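Side-chain contacts in FLAP endonuclease-1 protein (Methanocaldococcus jannaschii, PDB 1A76), which cuts 5'-flap structures and degrades DNA from the 5' end during DNA replication and repair, with divalent metal ions bound in its active site: residues A[154-157]-A[158-162]; A[27-30]-A[31-34]. One frame throughout, in Å; residues are numbered along the deposited sequence.

Contact 1 of 2, residues A[154-157]-A[158-162]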
loop_
_atom_site.group_PDB
_atom_site.type_symbol
_atom_site.label_atom_id
_atom_site.label_comp_id
_atom_site.label_asym_id
_atom_site.label_seq_id
_atom_site.Cartn_x
_atom_site.Cartn_y
_atom_site.Cartn_z
ATOM N N GLU A 154 4.353 2.983 -0.239
ATOM C CA GLU A 154 4.697 2.280 -1.470
ATOM C C GLU A 154 6.108 2.642 -1.893
ATOM O O GLU A 154 6.803 1.828 -2.490
ATOM C CB GLU A 154 3.707 2.618 -2.590
ATOM C CG GLU A 154 3.681 4.072 -2.963
ATOM C CD GLU A 154 2.481 4.795 -2.401
ATOM O OE1 GLU A 154 2.166 4.592 -1.212
ATOM O OE2 GLU A 154 1.857 5.572 -3.156
ATOM N N ALA A 155 6.527 3.870 -1.582
ATOM C CA ALA A 155 7.878 4.322 -1.916
ATOM C C ALA A 155 8.891 3.657 -1.016
ATOM O O ALA A 155 9.955 3.270 -1.465
ATOM C CB ALA A 155 7.996 5.829 -1.779
ATOM N N GLN A 156 8.563 3.540 0.265
ATOM C CA GLN A 156 9.462 2.903 1.223
ATOM C C GLN A 156 9.626 1.427 0.878
ATOM O O GLN A 156 10.730 0.887 0.922
ATOM C CB GLN A 156 8.918 3.038 2.650
ATOM C CG GLN A 156 9.711 2.253 3.687
ATOM C CD GLN A 156 11.119 2.800 3.903
ATOM O OE1 GLN A 156 11.367 3.996 3.734
ATOM N NE2 GLN A 156 12.042 1.923 4.283
ATOM N N ALA A 157 8.524 0.778 0.523
ATOM C CA ALA A 157 8.556 -0.645 0.178
ATOM C C ALA A 157 9.380 -0.872 -1.081
ATOM O O ALA A 157 10.129 -1.857 -1.181
ATOM C CB ALA A 157 7.133 -1.169 -0.023
ATOM N N SER A 158 9.235 0.030 -2.049
ATOM C CA SER A 158 9.984 -0.102 -3.288
ATOM C C SER A 158 11.481 -0.003 -3.002
ATOM O O SER A 158 12.274 -0.810 -3.506
ATOM C CB SER A 158 9.559 0.980 -4.289
ATOM O OG SER A 158 8.161 0.911 -4.532
ATOM N N TYR A 159 11.863 0.979 -2.187
ATOM C CA TYR A 159 13.270 1.176 -1.818
ATOM C C TYR A 159 13.857 -0.079 -1.163
ATOM O O TYR A 159 14.994 -0.480 -1.451
ATOM C CB TYR A 159 13.394 2.369 -0.857
ATOM C CG TYR A 159 14.731 2.502 -0.158
ATOM C CD1 TYR A 159 15.874 2.880 -0.866
ATOM C CD2 TYR A 159 14.843 2.318 1.228
ATOM C CE1 TYR A 159 17.101 3.082 -0.212
ATOM C CE2 TYR A 159 16.067 2.518 1.893
ATOM C CZ TYR A 159 17.186 2.902 1.161
ATOM O OH TYR A 159 18.393 3.111 1.787
ATOM N N MET A 160 13.087 -0.698 -0.274
ATOM C CA MET A 160 13.553 -1.908 0.411
ATOM C C MET A 160 13.757 -3.049 -0.589
ATOM O O MET A 160 14.670 -3.879 -0.456
ATOM C CB MET A 160 12.545 -2.323 1.482
ATOM C CG MET A 160 12.426 -1.312 2.636
ATOM S SD MET A 160 10.869 -1.362 3.564
ATOM C CE MET A 160 11.079 -2.843 4.532
ATOM N N ALA A 161 12.898 -3.092 -1.597
ATOM C CA ALA A 161 12.996 -4.136 -2.612
ATOM C C ALA A 161 14.185 -3.836 -3.511
ATOM O O ALA A 161 14.948 -4.730 -3.864
ATOM C CB ALA A 161 11.708 -4.202 -3.427
ATOM N N LYS A 162 14.340 -2.569 -3.880
ATOM C CA LYS A 162 15.450 -2.180 -4.738
ATOM C C LYS A 162 16.781 -2.542 -4.076
ATOM O O LYS A 162 17.697 -3.048 -4.734
ATOM C CB LYS A 162 15.383 -0.681 -5.035
ATOM C CG LYS A 162 14.683 -0.364 -6.348
ATOM C CD LYS A 162 14.071 1.024 -6.353
ATOM C CE LYS A 162 15.111 2.084 -6.659
ATOM N NZ LYS A 162 15.014 3.223 -5.694
#
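Ser158 turns its hydroxyl back along the helix onto the carbonyl of Glu154, one turn earlier, with OG 2.6 Å from Glu154 O. OG stands beside its own backbone N (chi1 -57°), which lets hydroxyl and amide reach the same acceptor: Ser158 N also donates to Glu154 O, at 3.1 Å. The two donors take different positions, the hydroxyl 22° from the carbonyl plane and the amide well above it. Ala176 O is a second carbonyl acceptor for Ser158 OG, so the single hydroxyl proton must be shared between it and Glu154 O or go to one at a time. On another side of the helix, Gln156 and Met160 pair across a single turn. The Gln156 chain bends at chi2 and carries NE2 to 3.6 Å from Met160 SD, a weak N-H...S bond, while Met160 CG lies 3.3 Å from Gln156 O. NE2 has its stronger partner in Thr271 O. These turns belong to helix 153-162 of the I-domain, which lies against the central sheet of a PIN-like nuclease fold; Met160 rests on Ile76 and Val78, Ala157 on Ala25, Val78 and Val169. Near the start of the helix Glu154 CB points away from the following turn, and OE1 at the end of the chain is a ligand of a bound manganese ion. The ring edge of Tyr159 lies near Gln156 NE2, 4.2 Å from Tyr159 CD2. The phenol oxygen is hydrogen-bonded to Asp272 OD1, beyond the helix.

Contact 2 of 2, residues A[27-30]-A[31-34]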
loop_
_atom_site.group_PDB
_atom_site.type_symbol
_atom_site.label_atom_id
_atom_site.label_comp_id
_atom_site.label_asym_id
_atom_site.label_seq_id
_atom_site.Cartn_x
_atom_site.Cartn_y
_atom_site.Cartn_z
ATOM N N ASP A 27 2.654 -3.412 1.119
ATOM C CA ASP A 27 2.130 -2.053 1.111
ATOM C C ASP A 27 0.944 -2.101 2.082
ATOM O O ASP A 27 -0.161 -2.528 1.721
ATOM C CB ASP A 27 1.648 -1.658 -0.283
ATOM C CG ASP A 27 1.083 -0.249 -0.318
ATOM O OD1 ASP A 27 0.530 0.208 0.707
ATOM O OD2 ASP A 27 1.191 0.401 -1.371
ATOM N N GLY A 28 1.206 -1.681 3.317
ATOM C CA GLY A 28 0.218 -1.702 4.379
ATOM C C GLY A 28 -1.138 -1.080 4.133
ATOM O O GLY A 28 -2.155 -1.734 4.320
ATOM N N MET A 29 -1.169 0.183 3.733
ATOM C CA MET A 29 -2.447 0.843 3.501
ATOM C C MET A 29 -3.183 0.203 2.346
ATOM O O MET A 29 -4.394 0.081 2.383
ATOM C CB MET A 29 -2.246 2.333 3.250
ATOM C CG MET A 29 -1.678 3.046 4.464
ATOM S SD MET A 29 -2.839 3.056 5.842
ATOM C CE MET A 29 -2.158 1.765 6.819
ATOM N N ASN A 30 -2.451 -0.214 1.321
ATOM C CA ASN A 30 -3.109 -0.846 0.195
ATOM C C ASN A 30 -3.781 -2.122 0.670
ATOM O O ASN A 30 -4.904 -2.432 0.268
ATOM C CB ASN A 30 -2.117 -1.192 -0.919
ATOM C CG ASN A 30 -2.824 -1.632 -2.182
ATOM O OD1 ASN A 30 -3.003 -2.818 -2.418
ATOM N ND2 ASN A 30 -3.270 -0.669 -2.982
ATOM N N ALA A 31 -3.076 -2.859 1.524
ATOM C CA ALA A 31 -3.567 -4.113 2.071
ATOM C C ALA A 31 -4.811 -3.900 2.931
ATOM O O ALA A 31 -5.796 -4.623 2.809
ATOM C CB ALA A 31 -2.459 -4.791 2.892
ATOM N N LEU A 32 -4.749 -2.905 3.806
ATOM C CA LEU A 32 -5.863 -2.584 4.689
ATOM C C LEU A 32 -7.141 -2.224 3.953
ATOM O O LEU A 32 -8.217 -2.674 4.328
ATOM C CB LEU A 32 -5.471 -1.433 5.619
ATOM C CG LEU A 32 -4.962 -1.891 6.998
ATOM C CD1 LEU A 32 -4.501 -3.346 6.971
ATOM C CD2 LEU A 32 -3.844 -0.996 7.430
ATOM N N TYR A 33 -7.014 -1.378 2.931
ATOM C CA TYR A 33 -8.159 -0.969 2.134
ATOM C C TYR A 33 -8.715 -2.213 1.442
ATOM O O TYR A 33 -9.927 -2.409 1.377
ATOM C CB TYR A 33 -7.734 0.079 1.105
ATOM C CG TYR A 33 -7.532 1.467 1.677
ATOM C CD1 TYR A 33 -8.594 2.181 2.235
ATOM C CD2 TYR A 33 -6.281 2.092 1.616
ATOM C CE1 TYR A 33 -8.410 3.491 2.716
ATOM C CE2 TYR A 33 -6.088 3.386 2.089
ATOM C CZ TYR A 33 -7.151 4.083 2.636
ATOM O OH TYR A 33 -6.938 5.369 3.102
ATOM N N GLN A 34 -7.817 -3.071 0.961
ATOM C CA GLN A 34 -8.204 -4.312 0.293
ATOM C C GLN A 34 -9.023 -5.223 1.207
ATOM O O GLN A 34 -10.029 -5.780 0.780
ATOM C CB GLN A 34 -6.960 -5.058 -0.202
ATOM C CG GLN A 34 -7.260 -6.231 -1.115
ATOM C CD GLN A 34 -8.129 -5.839 -2.299
ATOM O OE1 GLN A 34 -7.786 -4.931 -3.064
ATOM N NE2 GLN A 34 -9.261 -6.517 -2.450
#
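Met29 and Leu32 meet through their terminal methyls, on the buried side of the first helical turn. The Met29 chain bends at chi2 and chi3, which brings CE to 3.3 Å from Leu32 CD2, closer than usual for two carbons. Both side chains pack further into the protein: Met29 meets Phe79 and Val132, Leu32 meets Trp77, Phe79 and Cys135. Ala31 CB lies against the carbonyls of the first turn, 3.4 Å from Gly28 O, and touches Trp77. Here strand 23-27 of the central sheet passes directly into helix 28-38, with Asp27 as the N-cap. Its carboxylate accepts from Asn30 N at OD1 (3.1 Å), the amide coming from above the carboxylate plane, while Asp27 O receives Ala31 N at 2.9 Å. Asp27 is a predicted ligand of the first magnesium site, so the helix cap probably also serves the metal centre; here its side chain lies about 4 Å from a bound manganese ion. The other side is more open: Tyr33 is exposed and Gln34 partly so. The closest approach between side chains there is Tyr33 CE2 to Met29 CB, at 4.1 Å, and Gln34 touches Thr190. On this same open side, partly exposed Asn30 is held at OD1 by Gln172 N and lies next to Asp173, a predicted ligand of the second magnesium site.

Overall arrangement
From the N terminus, strand 23-27 leads into contact 2 at the start of helix 28-38, in the N-domain. The chain then passes through helix 56-70, strand 74-79 and helix 129-142 to strand 146-148, and contact 1 follows on helix 153-162, in the I-domain. Each contact closes just a helical turn; they follow in series, neither nested nor crossed, with centres about 15 Å apart. They meet at the metal centre, where Glu154 CB lies 3.6 Å from Asp27 OD2. Both helices also pack on strand 74-79, so the two regions share one sheet as well as the active site.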